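Local coordinates for protein L-Ala-D/L-Glu epimerase, a muconate lactonizing enzyme (Klebsiella pneumoniae subsp. pneumoniae MGH 78578, PDB 3FCP) that belongs to the enolase superfamily, joining an N-terminal enolase-type domain to a TIM-barrel-like C-terminal domain that holds a magnesium ion, at residues Arg289-Ala293 against Ala294-Leu298; Ile247-Asp250 against Glu251-Thr255; Arg184-Val187 against Glu188-Asp192; Arg214-Ala218 against Met219-Leu223. All blocks are in the same frame, centred on the assembly; numbering follows the deposited sequence.

Interaction 1: Arg289-Ala293 against Ala294-Leu298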
ATOM      1  N   ARG A 289      13.776 -16.912 -16.285  1.00 19.98           N
ATOM      2  CA  ARG A 289      13.961 -15.531 -16.734  1.00 21.27           C
ATOM      3  C   ARG A 289      13.148 -14.534 -15.900  1.00 18.91           C
ATOM      4  O   ARG A 289      13.588 -13.410 -15.669  1.00 18.80           O
ATOM      5  CB  ARG A 289      13.602 -15.394 -18.219  1.00 23.17           C
ATOM      6  CG  ARG A 289      14.483 -16.214 -19.168  1.00 24.92           C
ATOM      7  CD  ARG A 289      15.975 -15.915 -19.003  1.00 28.44           C
ATOM      8  NE  ARG A 289      16.788 -16.645 -19.980  1.00 33.35           N
ATOM      9  CZ  ARG A 289      18.107 -16.805 -19.895  1.00 34.96           C
ATOM     10  NH1 ARG A 289      18.777 -16.292 -18.872  1.00 37.12           N
ATOM     11  NH2 ARG A 289      18.764 -17.467 -20.840  1.00 33.20           N
ATOM     12  N   VAL A 290      11.960 -14.940 -15.467  1.00 20.72           N
ATOM     13  CA  VAL A 290      11.119 -14.088 -14.630  1.00 19.66           C
ATOM     14  C   VAL A 290      11.893 -13.855 -13.341  1.00 20.36           C
ATOM     15  O   VAL A 290      12.031 -12.724 -12.871  1.00 20.90           O
ATOM     16  CB  VAL A 290       9.773 -14.783 -14.288  1.00 21.60           C
ATOM     17  CG1 VAL A 290       9.059 -14.047 -13.138  1.00 19.95           C
ATOM     18  CG2 VAL A 290       8.880 -14.822 -15.532  1.00 22.60           C
ATOM     19  N   ALA A 291      12.411 -14.938 -12.778  1.00 19.66           N
ATOM     20  CA  ALA A 291      13.171 -14.848 -11.538  1.00 19.61           C
ATOM     21  C   ALA A 291      14.351 -13.904 -11.712  1.00 19.70           C
ATOM     22  O   ALA A 291      14.576 -13.028 -10.876  1.00 18.79           O
ATOM     23  CB  ALA A 291      13.655 -16.230 -11.116  1.00 18.34           C
ATOM     24  N   GLN A 292      15.097 -14.069 -12.803  1.00 19.56           N
ATOM     25  CA  GLN A 292      16.249 -13.206 -13.046  1.00 20.99           C
ATOM     26  C   GLN A 292      15.856 -11.742 -13.187  1.00 20.87           C
ATOM     27  O   GLN A 292      16.529 -10.855 -12.663  1.00 20.05           O
ATOM     28  CB  GLN A 292      16.995 -13.650 -14.293  1.00 23.14           C
ATOM     29  CG  GLN A 292      17.618 -15.021 -14.178  1.00 28.36           C
ATOM     30  CD  GLN A 292      18.421 -15.373 -15.403  1.00 30.28           C
ATOM     31  OE1 GLN A 292      17.913 -15.306 -16.523  1.00 32.38           O
ATOM     32  NE2 GLN A 292      19.681 -15.746 -15.204  1.00 28.87           N
ATOM     33  N   ALA A 293      14.765 -11.480 -13.897  1.00 20.85           N
ATOM     34  CA  ALA A 293      14.322 -10.105 -14.079  1.00 20.99           C
ATOM     35  C   ALA A 293      13.945  -9.474 -12.741  1.00 20.70           C
ATOM     36  O   ALA A 293      14.144  -8.277 -12.534  1.00 22.24           O
ATOM     37  CB  ALA A 293      13.129 -10.061 -15.034  1.00 18.50           C
ATOM     38  N   ALA A 294      13.407 -10.281 -11.829  1.00 21.48           N
ATOM     39  CA  ALA A 294      12.984  -9.791 -10.518  1.00 19.25           C
ATOM     40  C   ALA A 294      14.067  -9.803  -9.432  1.00 20.53           C
ATOM     41  O   ALA A 294      13.800  -9.404  -8.297  1.00 21.73           O
ATOM     42  CB  ALA A 294      11.782 -10.595 -10.038  1.00 20.46           C
ATOM     43  N   GLY A 295      15.270 -10.270  -9.764  1.00 22.16           N
ATOM     44  CA  GLY A 295      16.342 -10.317  -8.775  1.00 22.13           C
ATOM     45  C   GLY A 295      16.272 -11.517  -7.836  1.00 22.53           C
ATOM     46  O   GLY A 295      16.852 -11.502  -6.746  1.00 23.84           O
ATOM     47  N   ILE A 296      15.559 -12.557  -8.256  1.00 21.86           N
ATOM     48  CA  ILE A 296      15.404 -13.778  -7.465  1.00 20.57           C
ATOM     49  C   ILE A 296      16.407 -14.842  -7.930  1.00 20.88           C
ATOM     50  O   ILE A 296      16.546 -15.099  -9.129  1.00 18.71           O
ATOM     51  CB  ILE A 296      13.943 -14.284  -7.581  1.00 22.63           C
ATOM     52  CG1 ILE A 296      13.028 -13.351  -6.766  1.00 23.59           C
ATOM     53  CG2 ILE A 296      13.821 -15.746  -7.123  1.00 21.24           C
ATOM     54  CD1 ILE A 296      11.559 -13.500  -7.080  1.00 26.56           C
ATOM     55  N   GLY A 297      17.121 -15.436  -6.970  1.00 21.46           N
ATOM     56  CA  GLY A 297      18.123 -16.449  -7.275  1.00 20.58           C
ATOM     57  C   GLY A 297      17.574 -17.769  -7.795  1.00 21.85           C
ATOM     58  O   GLY A 297      16.381 -18.058  -7.649  1.00 22.32           O
ATOM     59  N   LEU A 298      18.455 -18.585  -8.373  1.00 21.49           N
ATOM     60  CA  LEU A 298      18.058 -19.861  -8.960  1.00 20.20           C
ATOM     61  C   LEU A 298      18.692 -21.096  -8.319  1.00 21.38           C
ATOM     62  O   LEU A 298      19.841 -21.064  -7.865  1.00 21.76           O
ATOM     63  CB  LEU A 298      18.369 -19.848 -10.463  1.00 21.26           C
ATOM     64  CG  LEU A 298      17.824 -18.654 -11.263  1.00 24.89           C
ATOM     65  CD1 LEU A 298      18.276 -18.752 -12.723  1.00 24.33           C
ATOM     66  CD2 LEU A 298      16.311 -18.623 -11.179  1.00 22.07           C
TER
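Ala291 and Ile296 face each other across the end of a helix, their CA atoms 4.8 Å apart, where 289-293 finishes its last turn and 294-298 swings back past it into a strand. The reversal is a Schellman motif. Ile296 N reaches back five residues to Ala291 O at 2.8 Å, and inside that bond Gly295 N meets Gln292 O at 3.2 Å. This inner donor sits above the carbonyl plane of Gln292, with a C=O...N angle of only 108°. Ala294 N keeps the ordinary helical bond to Val290 O, 3.0 Å, and adds a weak one to Ala291 O. Gly295 makes the turn with phi at 81°, which it can adopt without a side chain pressing on the carbonyl O of Ala294.

Leu298 comes back against the helix. With CG anti to the carbonyl carbon (chi1 -52°), its two methyls point at the last turn: CD2 lies 3.6 Å from Ala291 CB, while CD1 meets the CG of Gln292 at 4.1 Å, the two side chains crossing at about a right angle. Ile296 CG2 touches the same Ala291 CB. Farther out, the Gln292 amide is steadied from the preceding helical turn: Arg289 NH1 bonds to OE1 at 2.7 Å, on a lone pair and nearly in the guanidinium plane.

Tyr260 of a second subunit leans on Ala293 and Ala294, so the helix end also borders a subunit interface. Within the chain, Tyr271 and Leu273 of strand 270-273 pack against the apolar cluster, and Ala263 of helix 256-264 covers Ala294 and Ile296.

Interaction 2: Ile247-Asp250 against Glu251-Thr255. With MG (magnesium ion), chain I.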
ATOM      1  N   ILE A 247      15.599 -17.597   1.787  1.00 20.01           N
ATOM      2  CA  ILE A 247      14.422 -18.456   1.704  1.00 20.08           C
ATOM      3  C   ILE A 247      14.325 -19.002   0.273  1.00 20.65           C
ATOM      4  O   ILE A 247      14.485 -18.258  -0.701  1.00 21.47           O
ATOM      5  CB  ILE A 247      13.106 -17.680   2.023  1.00 19.84           C
ATOM      6  CG1 ILE A 247      13.179 -17.053   3.423  1.00 23.22           C
ATOM      7  CG2 ILE A 247      11.912 -18.620   1.938  1.00 19.96           C
ATOM      8  CD1 ILE A 247      13.540 -18.034   4.532  1.00 20.59           C
ATOM      9  N   LEU A 248      14.067 -20.299   0.159  1.00 21.11           N
ATOM     10  CA  LEU A 248      13.941 -20.972  -1.130  1.00 22.48           C
ATOM     11  C   LEU A 248      12.477 -21.385  -1.321  1.00 22.69           C
ATOM     12  O   LEU A 248      11.926 -22.129  -0.511  1.00 22.94           O
ATOM     13  CB  LEU A 248      14.820 -22.230  -1.149  1.00 23.52           C
ATOM     14  CG  LEU A 248      15.442 -22.784  -2.443  1.00 28.63           C
ATOM     15  CD1 LEU A 248      15.289 -24.303  -2.441  1.00 23.54           C
ATOM     16  CD2 LEU A 248      14.827 -22.169  -3.696  1.00 26.31           C
ATOM     17  N   ALA A 249      11.847 -20.900  -2.382  1.00 21.43           N
ATOM     18  CA  ALA A 249      10.461 -21.263  -2.649  1.00 20.70           C
ATOM     19  C   ALA A 249      10.412 -22.546  -3.488  1.00 19.46           C
ATOM     20  O   ALA A 249      11.162 -22.684  -4.456  1.00 20.16           O
ATOM     21  CB  ALA A 249       9.762 -20.125  -3.392  1.00 18.09           C
ATOM     22  N   ASP A 250       9.554 -23.489  -3.111  1.00 17.96           N
ATOM     23  CA  ASP A 250       9.416 -24.723  -3.887  1.00 19.60           C
ATOM     24  C   ASP A 250       7.968 -24.850  -4.347  1.00 20.42           C
ATOM     25  O   ASP A 250       7.615 -24.342  -5.411  1.00 21.35           O
ATOM     26  CB  ASP A 250       9.836 -25.968  -3.077  1.00 20.49           C
ATOM     27  CG  ASP A 250       9.787 -27.260  -3.910  1.00 23.07           C
ATOM     28  OD1 ASP A 250       9.545 -27.181  -5.139  1.00 22.91           O
ATOM     29  OD2 ASP A 250       9.992 -28.359  -3.342  1.00 24.20           O
ATOM     30  N   GLU A 251       7.124 -25.492  -3.539  1.00 20.59           N
ATOM     31  CA  GLU A 251       5.717 -25.668  -3.900  1.00 22.85           C
ATOM     32  C   GLU A 251       4.987 -24.361  -4.210  1.00 23.19           C
ATOM     33  O   GLU A 251       3.985 -24.370  -4.927  1.00 22.66           O
ATOM     34  CB  GLU A 251       4.954 -26.416  -2.794  1.00 24.87           C
ATOM     35  CG  GLU A 251       5.161 -27.932  -2.755  1.00 26.82           C
ATOM     36  CD  GLU A 251       6.548 -28.336  -2.285  1.00 28.22           C
ATOM     37  OE1 GLU A 251       7.213 -27.540  -1.589  1.00 26.73           O
ATOM     38  OE2 GLU A 251       6.967 -29.467  -2.603  1.00 31.71           O
ATOM     39  N   ALA A 252       5.479 -23.245  -3.674  1.00 22.80           N
ATOM     40  CA  ALA A 252       4.853 -21.942  -3.910  1.00 24.59           C
ATOM     41  C   ALA A 252       5.045 -21.441  -5.343  1.00 24.08           C
ATOM     42  O   ALA A 252       4.365 -20.514  -5.781  1.00 25.63           O
ATOM     43  CB  ALA A 252       5.408 -20.906  -2.932  1.00 23.80           C
ATOM     44  N   VAL A 253       5.971 -22.045  -6.075  1.00 23.77           N
ATOM     45  CA  VAL A 253       6.222 -21.600  -7.439  1.00 24.49           C
ATOM     46  C   VAL A 253       6.457 -22.770  -8.382  1.00 23.93           C
ATOM     47  O   VAL A 253       7.389 -23.553  -8.199  1.00 24.58           O
ATOM     48  CB  VAL A 253       7.433 -20.635  -7.476  1.00 25.74           C
ATOM     49  CG1 VAL A 253       8.670 -21.332  -6.916  1.00 29.61           C
ATOM     50  CG2 VAL A 253       7.687 -20.157  -8.892  1.00 29.05           C
ATOM     51  N   ALA A 254       5.599 -22.889  -9.391  1.00 22.09           N
ATOM     52  CA  ALA A 254       5.723 -23.967 -10.367  1.00 21.21           C
ATOM     53  C   ALA A 254       5.990 -23.420 -11.768  1.00 21.80           C
ATOM     54  O   ALA A 254       6.942 -23.835 -12.447  1.00 20.24           O
ATOM     55  CB  ALA A 254       4.444 -24.814 -10.377  1.00 19.78           C
ATOM     56  N   THR A 255       5.143 -22.482 -12.187  1.00 20.75           N
ATOM     57  CA  THR A 255       5.224 -21.888 -13.516  1.00 21.40           C
ATOM     58  C   THR A 255       5.703 -20.443 -13.490  1.00 21.69           C
ATOM     59  O   THR A 255       5.795 -19.821 -12.432  1.00 21.82           O
ATOM     60  CB  THR A 255       3.845 -21.881 -14.172  1.00 19.73           C
ATOM     61  OG1 THR A 255       3.012 -20.959 -13.463  1.00 21.94           O
ATOM     62  CG2 THR A 255       3.203 -23.274 -14.107  1.00 21.86           C
TER
HETATM   63 MG    MG I 382       8.997 -29.572  -1.644  1.00 17.54          MG
HETATM   64  O   HOH W   1       8.335 -29.671  -5.708  1.00 25.17           O
HETATM   65  O   HOH W   2      10.444 -27.950  -0.394  1.00 24.43           O
HETATM   66  O   HOH W   3      10.760 -30.923  -0.651  1.00 31.54           O
HETATM   67  O   HOH W   4       9.088 -31.711  -3.091  1.00 34.60           O
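Asp250 and Glu251 are consecutive residues at the start of a type I beta turn, Asp250 to Val253, just past the C-terminal end of a TIM-barrel strand, and together they grip a magnesium ion. Asp250 CG is anti to its own backbone N (chi1 -176°), which carries OD2 to within 2.3 Å of the magnesium. Glu251 starts off away from its neighbour, but a bend at chi2 (71°) brings the carboxylate round, with OE2 at 2.2 Å from the ion and OE1 farther off at 2.7 Å. The two carboxylates are turned 55° apart. Their negative charges can be this close probably because they share the cation; Asn201 and three waters complete its shell. The other oxygen of Asp250, OD1, forms a salt bridge with Lys277, and OD2 also takes a hydrogen bond from Lys274.

Behind the metal ligands, in the backbone, the turn is closed by Val253 N bonding to Asp250 O at 2.9 Å. Val253 CG1 then comes back against Ala249 CB, 3.9 Å away, a small apolar contact that Tyr271 covers. On the carboxylate side, water 1 donates to Asp250 OD1 at 2.8 Å and, weakly, to Glu251 OE2.

Interaction 3: Arg184-Val187 against Glu188-Asp192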
ATOM      1  N   ARG A 184      20.870 -28.207  14.494  1.00 31.92           N
ATOM      2  CA  ARG A 184      21.989 -27.559  15.177  1.00 33.17           C
ATOM      3  C   ARG A 184      23.174 -28.522  15.291  1.00 33.00           C
ATOM      4  O   ARG A 184      24.322 -28.133  15.070  1.00 32.00           O
ATOM      5  CB  ARG A 184      21.574 -27.090  16.572  1.00 35.98           C
ATOM      6  CG  ARG A 184      22.652 -26.281  17.289  1.00 39.70           C
ATOM      7  CD  ARG A 184      22.215 -25.885  18.691  1.00 44.04           C
ATOM      8  NE  ARG A 184      21.014 -25.051  18.676  1.00 48.78           N
ATOM      9  CZ  ARG A 184      20.968 -23.811  18.196  1.00 51.81           C
ATOM     10  NH1 ARG A 184      19.828 -23.129  18.224  1.00 52.91           N
ATOM     11  NH2 ARG A 184      22.061 -23.246  17.695  1.00 51.42           N
ATOM     12  N   ALA A 185      22.889 -29.778  15.629  1.00 32.16           N
ATOM     13  CA  ALA A 185      23.932 -30.795  15.765  1.00 32.50           C
ATOM     14  C   ALA A 185      24.692 -30.979  14.455  1.00 32.75           C
ATOM     15  O   ALA A 185      25.927 -31.052  14.439  1.00 33.00           O
ATOM     16  CB  ALA A 185      23.316 -32.122  16.202  1.00 32.40           C
ATOM     17  N   ILE A 186      23.953 -31.049  13.353  1.00 31.95           N
ATOM     18  CA  ILE A 186      24.568 -31.227  12.046  1.00 30.74           C
ATOM     19  C   ILE A 186      25.389 -30.004  11.658  1.00 31.23           C
ATOM     20  O   ILE A 186      26.476 -30.129  11.089  1.00 30.68           O
ATOM     21  CB  ILE A 186      23.499 -31.505  10.966  1.00 31.49           C
ATOM     22  CG1 ILE A 186      22.783 -32.821  11.285  1.00 31.30           C
ATOM     23  CG2 ILE A 186      24.153 -31.584   9.591  1.00 30.48           C
ATOM     24  CD1 ILE A 186      21.604 -33.128  10.385  1.00 33.75           C
ATOM     25  N   VAL A 187      24.871 -28.821  11.969  1.00 31.48           N
ATOM     26  CA  VAL A 187      25.576 -27.586  11.652  1.00 32.59           C
ATOM     27  C   VAL A 187      26.921 -27.536  12.382  1.00 33.78           C
ATOM     28  O   VAL A 187      27.939 -27.170  11.797  1.00 33.30           O
ATOM     29  CB  VAL A 187      24.730 -26.346  12.042  1.00 32.28           C
ATOM     30  CG1 VAL A 187      25.565 -25.074  11.916  1.00 33.33           C
ATOM     31  CG2 VAL A 187      23.510 -26.255  11.137  1.00 31.05           C
ATOM     32  N   GLU A 188      26.921 -27.913  13.658  1.00 36.77           N
ATOM     33  CA  GLU A 188      28.148 -27.916  14.455  1.00 39.59           C
ATOM     34  C   GLU A 188      29.161 -28.915  13.900  1.00 40.07           C
ATOM     35  O   GLU A 188      30.339 -28.600  13.742  1.00 38.72           O
ATOM     36  CB  GLU A 188      27.849 -28.291  15.908  1.00 41.78           C
ATOM     37  CG  GLU A 188      26.716 -27.521  16.547  1.00 45.63           C
ATOM     38  CD  GLU A 188      26.515 -27.894  18.002  1.00 48.56           C
ATOM     39  OE1 GLU A 188      26.600 -29.100  18.331  1.00 50.16           O
ATOM     40  OE2 GLU A 188      26.262 -26.979  18.815  1.00 50.83           O
ATOM     41  N   ALA A 189      28.682 -30.121  13.605  1.00 41.50           N
ATOM     42  CA  ALA A 189      29.523 -31.195  13.087  1.00 43.23           C
ATOM     43  C   ALA A 189      30.093 -30.945  11.690  1.00 45.43           C
ATOM     44  O   ALA A 189      31.301 -31.051  11.485  1.00 46.22           O
ATOM     45  CB  ALA A 189      28.745 -32.507  13.102  1.00 42.94           C
ATOM     46  N   LEU A 190      29.227 -30.630  10.731  1.00 47.87           N
ATOM     47  CA  LEU A 190      29.656 -30.376   9.355  1.00 49.73           C
ATOM     48  C   LEU A 190      29.924 -28.885   9.191  1.00 52.22           C
ATOM     49  O   LEU A 190      29.778 -28.319   8.104  1.00 51.79           O
ATOM     50  CB  LEU A 190      28.568 -30.820   8.370  1.00 49.02           C
ATOM     51  CG  LEU A 190      28.153 -32.297   8.327  1.00 49.37           C
ATOM     52  CD1 LEU A 190      27.672 -32.756   9.693  1.00 49.68           C
ATOM     53  CD2 LEU A 190      27.047 -32.477   7.297  1.00 47.60           C
ATOM     54  N   GLY A 191      30.334 -28.273  10.296  1.00 54.38           N
ATOM     55  CA  GLY A 191      30.607 -26.848  10.358  1.00 56.92           C
ATOM     56  C   GLY A 191      31.168 -26.062   9.188  1.00 57.52           C
ATOM     57  O   GLY A 191      30.513 -25.860   8.164  1.00 57.92           O
ATOM     58  N   ASP A 192      32.397 -25.601   9.375  1.00 59.10           N
ATOM     59  CA  ASP A 192      33.117 -24.771   8.418  1.00 60.04           C
ATOM     60  C   ASP A 192      33.038 -25.100   6.927  1.00 59.38           C
ATOM     61  O   ASP A 192      32.547 -24.288   6.139  1.00 60.45           O
ATOM     62  CB  ASP A 192      34.588 -24.689   8.839  1.00 62.67           C
ATOM     63  CG  ASP A 192      35.305 -23.491   8.237  1.00 64.65           C
ATOM     64  OD1 ASP A 192      36.508 -23.310   8.529  1.00 64.99           O
ATOM     65  OD2 ASP A 192      34.667 -22.729   7.477  1.00 65.75           O
TER
HETATM   66  O   HOH W   5      27.297 -31.729  16.846  1.00 34.58           O
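Ile186, in the last turn of a helix, and Leu190, just past its end, lie side by side and point the same way, into the protein. Ile186 CG2, which chi1 of -63° sets anti to the backbone N and on the side of Leu190, lies against both of its methyls, with CD1 the nearer at 3.7 Å. The backbone beside them is equally firm: Leu190 N bonds to Ile186 O at 2.8 Å, and Ala189 N to Ala185 O at 3.0 Å. Ile152 of helix 148-158 touches both side chains, while Leu169 and Phe167 of strand 166-170 meet Ile186 and Leu190 respectively.

The opposite character prevails round Glu188. Its extended chain passes Arg184 obliquely, their flat ends turned 65° apart, and the charged atoms do not meet: Arg184 NE stays 5.6 Å from Glu188 OE2, while OE2 lies nearer the aliphatic part of the arginine, 4.0 Å from CG. Arg184 turns instead toward Glu215, a long, weak ion pair. Glu188 OE1 finds water 5, which donates to it at 3.1 Å and to Ala185 O at 2.9 Å, so one solvent molecule ties the carboxylate to the helix backbone.

At Leu190 the chain leaves helical angles, and Gly191 passes close enough for a CA-H...O contact from its CA to Val187 O. One greasy face and one wet face suit the helix of a beta-alpha-beta unit, here strand 166-170, helix 176-189 and strand 195-199 of the TIM-like barrel.

Interaction 4: Arg214-Ala218 against Met219-Leu223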
ATOM      1  N   ARG A 214      13.800 -18.153  12.467  1.00 23.48           N
ATOM      2  CA  ARG A 214      14.713 -17.262  13.190  1.00 25.24           C
ATOM      3  C   ARG A 214      15.860 -18.074  13.790  1.00 23.63           C
ATOM      4  O   ARG A 214      17.020 -17.683  13.704  1.00 24.19           O
ATOM      5  CB  ARG A 214      13.982 -16.501  14.310  1.00 25.50           C
ATOM      6  CG  ARG A 214      13.234 -15.254  13.843  1.00 28.48           C
ATOM      7  CD  ARG A 214      12.775 -14.413  15.031  1.00 31.74           C
ATOM      8  NE  ARG A 214      11.746 -15.094  15.818  1.00 33.98           N
ATOM      9  CZ  ARG A 214      10.441 -14.977  15.603  1.00 35.14           C
ATOM     10  NH1 ARG A 214       9.996 -14.192  14.626  1.00 34.92           N
ATOM     11  NH2 ARG A 214       9.578 -15.657  16.353  1.00 34.37           N
ATOM     12  N   GLU A 215      15.522 -19.211  14.387  1.00 25.83           N
ATOM     13  CA  GLU A 215      16.517 -20.088  14.998  1.00 27.21           C
ATOM     14  C   GLU A 215      17.488 -20.636  13.961  1.00 26.01           C
ATOM     15  O   GLU A 215      18.698 -20.662  14.187  1.00 26.06           O
ATOM     16  CB  GLU A 215      15.821 -21.250  15.705  1.00 31.58           C
ATOM     17  CG  GLU A 215      15.133 -20.862  16.995  1.00 37.22           C
ATOM     18  CD  GLU A 215      16.127 -20.415  18.041  1.00 43.47           C
ATOM     19  OE1 GLU A 215      17.066 -21.191  18.331  1.00 46.59           O
ATOM     20  OE2 GLU A 215      15.975 -19.290  18.567  1.00 46.47           O
ATOM     21  N   LEU A 216      16.954 -21.077  12.824  1.00 24.55           N
ATOM     22  CA  LEU A 216      17.789 -21.613  11.758  1.00 23.95           C
ATOM     23  C   LEU A 216      18.762 -20.551  11.246  1.00 23.50           C
ATOM     24  O   LEU A 216      19.952 -20.822  11.045  1.00 24.63           O
ATOM     25  CB  LEU A 216      16.916 -22.119  10.611  1.00 21.40           C
ATOM     26  CG  LEU A 216      16.069 -23.363  10.906  1.00 25.12           C
ATOM     27  CD1 LEU A 216      15.042 -23.558   9.802  1.00 22.41           C
ATOM     28  CD2 LEU A 216      16.979 -24.587  11.033  1.00 24.31           C
ATOM     29  N   ALA A 217      18.264 -19.341  11.031  1.00 24.37           N
ATOM     30  CA  ALA A 217      19.131 -18.275  10.548  1.00 22.98           C
ATOM     31  C   ALA A 217      20.218 -17.992  11.575  1.00 24.23           C
ATOM     32  O   ALA A 217      21.374 -17.774  11.215  1.00 24.74           O
ATOM     33  CB  ALA A 217      18.324 -17.011  10.282  1.00 21.84           C
ATOM     34  N   ALA A 218      19.843 -17.994  12.850  1.00 25.28           N
ATOM     35  CA  ALA A 218      20.792 -17.716  13.925  1.00 26.69           C
ATOM     36  C   ALA A 218      21.915 -18.753  14.024  1.00 27.79           C
ATOM     37  O   ALA A 218      23.055 -18.400  14.322  1.00 27.93           O
ATOM     38  CB  ALA A 218      20.051 -17.599  15.264  1.00 25.17           C
ATOM     39  N   MET A 219      21.608 -20.021  13.767  1.00 26.59           N
ATOM     40  CA  MET A 219      22.638 -21.051  13.839  1.00 27.97           C
ATOM     41  C   MET A 219      23.505 -21.147  12.581  1.00 28.34           C
ATOM     42  O   MET A 219      24.403 -21.977  12.503  1.00 29.34           O
ATOM     43  CB  MET A 219      22.032 -22.424  14.196  1.00 27.40           C
ATOM     44  CG  MET A 219      20.950 -22.965  13.264  1.00 26.96           C
ATOM     45  SD  MET A 219      20.427 -24.679  13.657  1.00 19.64           S
ATOM     46  CE  MET A 219      19.249 -24.402  14.881  1.00 22.97           C
ATOM     47  N   GLY A 220      23.241 -20.296  11.594  1.00 28.81           N
ATOM     48  CA  GLY A 220      24.063 -20.308  10.395  1.00 27.85           C
ATOM     49  C   GLY A 220      23.566 -21.043   9.163  1.00 28.06           C
ATOM     50  O   GLY A 220      24.319 -21.217   8.205  1.00 28.40           O
ATOM     51  N   VAL A 221      22.314 -21.480   9.169  1.00 27.00           N
ATOM     52  CA  VAL A 221      21.762 -22.173   8.008  1.00 26.62           C
ATOM     53  C   VAL A 221      21.762 -21.178   6.842  1.00 25.50           C
ATOM     54  O   VAL A 221      21.335 -20.036   6.998  1.00 24.59           O
ATOM     55  CB  VAL A 221      20.336 -22.672   8.306  1.00 26.01           C
ATOM     56  CG1 VAL A 221      19.714 -23.304   7.065  1.00 24.29           C
ATOM     57  CG2 VAL A 221      20.389 -23.683   9.443  1.00 25.20           C
ATOM     58  N   ASP A 222      22.254 -21.611   5.682  1.00 25.75           N
ATOM     59  CA  ASP A 222      22.346 -20.737   4.512  1.00 25.65           C
ATOM     60  C   ASP A 222      21.069 -20.570   3.712  1.00 24.87           C
ATOM     61  O   ASP A 222      20.885 -19.559   3.032  1.00 24.32           O
ATOM     62  CB  ASP A 222      23.426 -21.239   3.547  1.00 29.58           C
ATOM     63  CG  ASP A 222      24.807 -21.247   4.161  1.00 31.87           C
ATOM     64  OD1 ASP A 222      25.118 -20.333   4.949  1.00 32.05           O
ATOM     65  OD2 ASP A 222      25.588 -22.162   3.833  1.00 36.44           O
ATOM     66  N   LEU A 223      20.191 -21.560   3.782  1.00 23.78           N
ATOM     67  CA  LEU A 223      18.958 -21.510   3.010  1.00 22.23           C
ATOM     68  C   LEU A 223      17.867 -22.347   3.663  1.00 21.86           C
ATOM     69  O   LEU A 223      18.116 -23.463   4.114  1.00 22.45           O
ATOM     70  CB  LEU A 223      19.242 -22.036   1.599  1.00 21.96           C
ATOM     71  CG  LEU A 223      18.177 -21.928   0.503  1.00 21.77           C
ATOM     72  CD1 LEU A 223      18.000 -20.462   0.101  1.00 21.35           C
ATOM     73  CD2 LEU A 223      18.621 -22.759  -0.702  1.00 21.10           C
TER
HETATM   74  O   HOH W   6      22.331 -17.952   8.706  1.00 33.26           O
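Met219 folds back along the last turn of the helix because its CG stands between the backbone N and the carbonyl carbon (chi1 58°), which lays CG over Leu216 O at 3.2 Å. A bend at chi3 (85°) then curls CE toward Glu215 O, 3.8 Å away, and leaves SD beside Leu216 CD2. Val221 comes in from the far end of the turn. Its CG2, anti to the carbonyl carbon, rests 3.9 Å from Leu216 CD2, the two side chains passing at a slant, and also lies close to Leu216 O. Leu216 is thus the residue that both arms of the turn close upon.

The backbone between those arms is a Schellman motif. Val221 N bonds to Leu216 O at 3.1 Å, and within that loop Gly220 N approaches Ala217 O at 3.2 Å from above its carbonyl plane. Gly220 carries the reversal with phi at 99°. Met219 N bonds to Glu215 O at 3.0 Å, with only a weak second bond to Leu216 O. Water 6 bridges the two sides of the turn, donating to Ala217 O at 2.7 Å and to Val221 O at 2.9 Å.

Val198 of strand 195-199 meets Leu216 and Val221, and Thr183 of helix 176-189 meets Leu216 and Met219. Chemically, then, the end of the helix is well provided for: the carbonyl oxygens of Glu215, Leu216 and Ala217 all receive N-H groups from the turn, the last one a water as well, while Leu216 and Val221 put hydrocarbon against strand 195-199 and Met219 lies toward helix 176-189.

In the fold
From the N terminus the order is interaction 3, 4, 2 and 1, all within the barrel domain; each closes a short local turn before the next opens, and none nests or crosses. Interaction 3 ends helix 176-189 ahead of strand 195-199, and interaction 4 ends helix 206-218 ahead of strand 223-225. These two helix ends touch, Val187 CG1 packing on Met219 O. Leu223 then packs on Leu248, linking interaction 4 to interaction 2, which turns the other way, from strand 246-249 toward helix 256-264 at the metal end. Interaction 1 leads helix 283-294 into strand 297-300; its nearest atoms stay about 6 Å from interaction 2, with strand 270-273 between their strands.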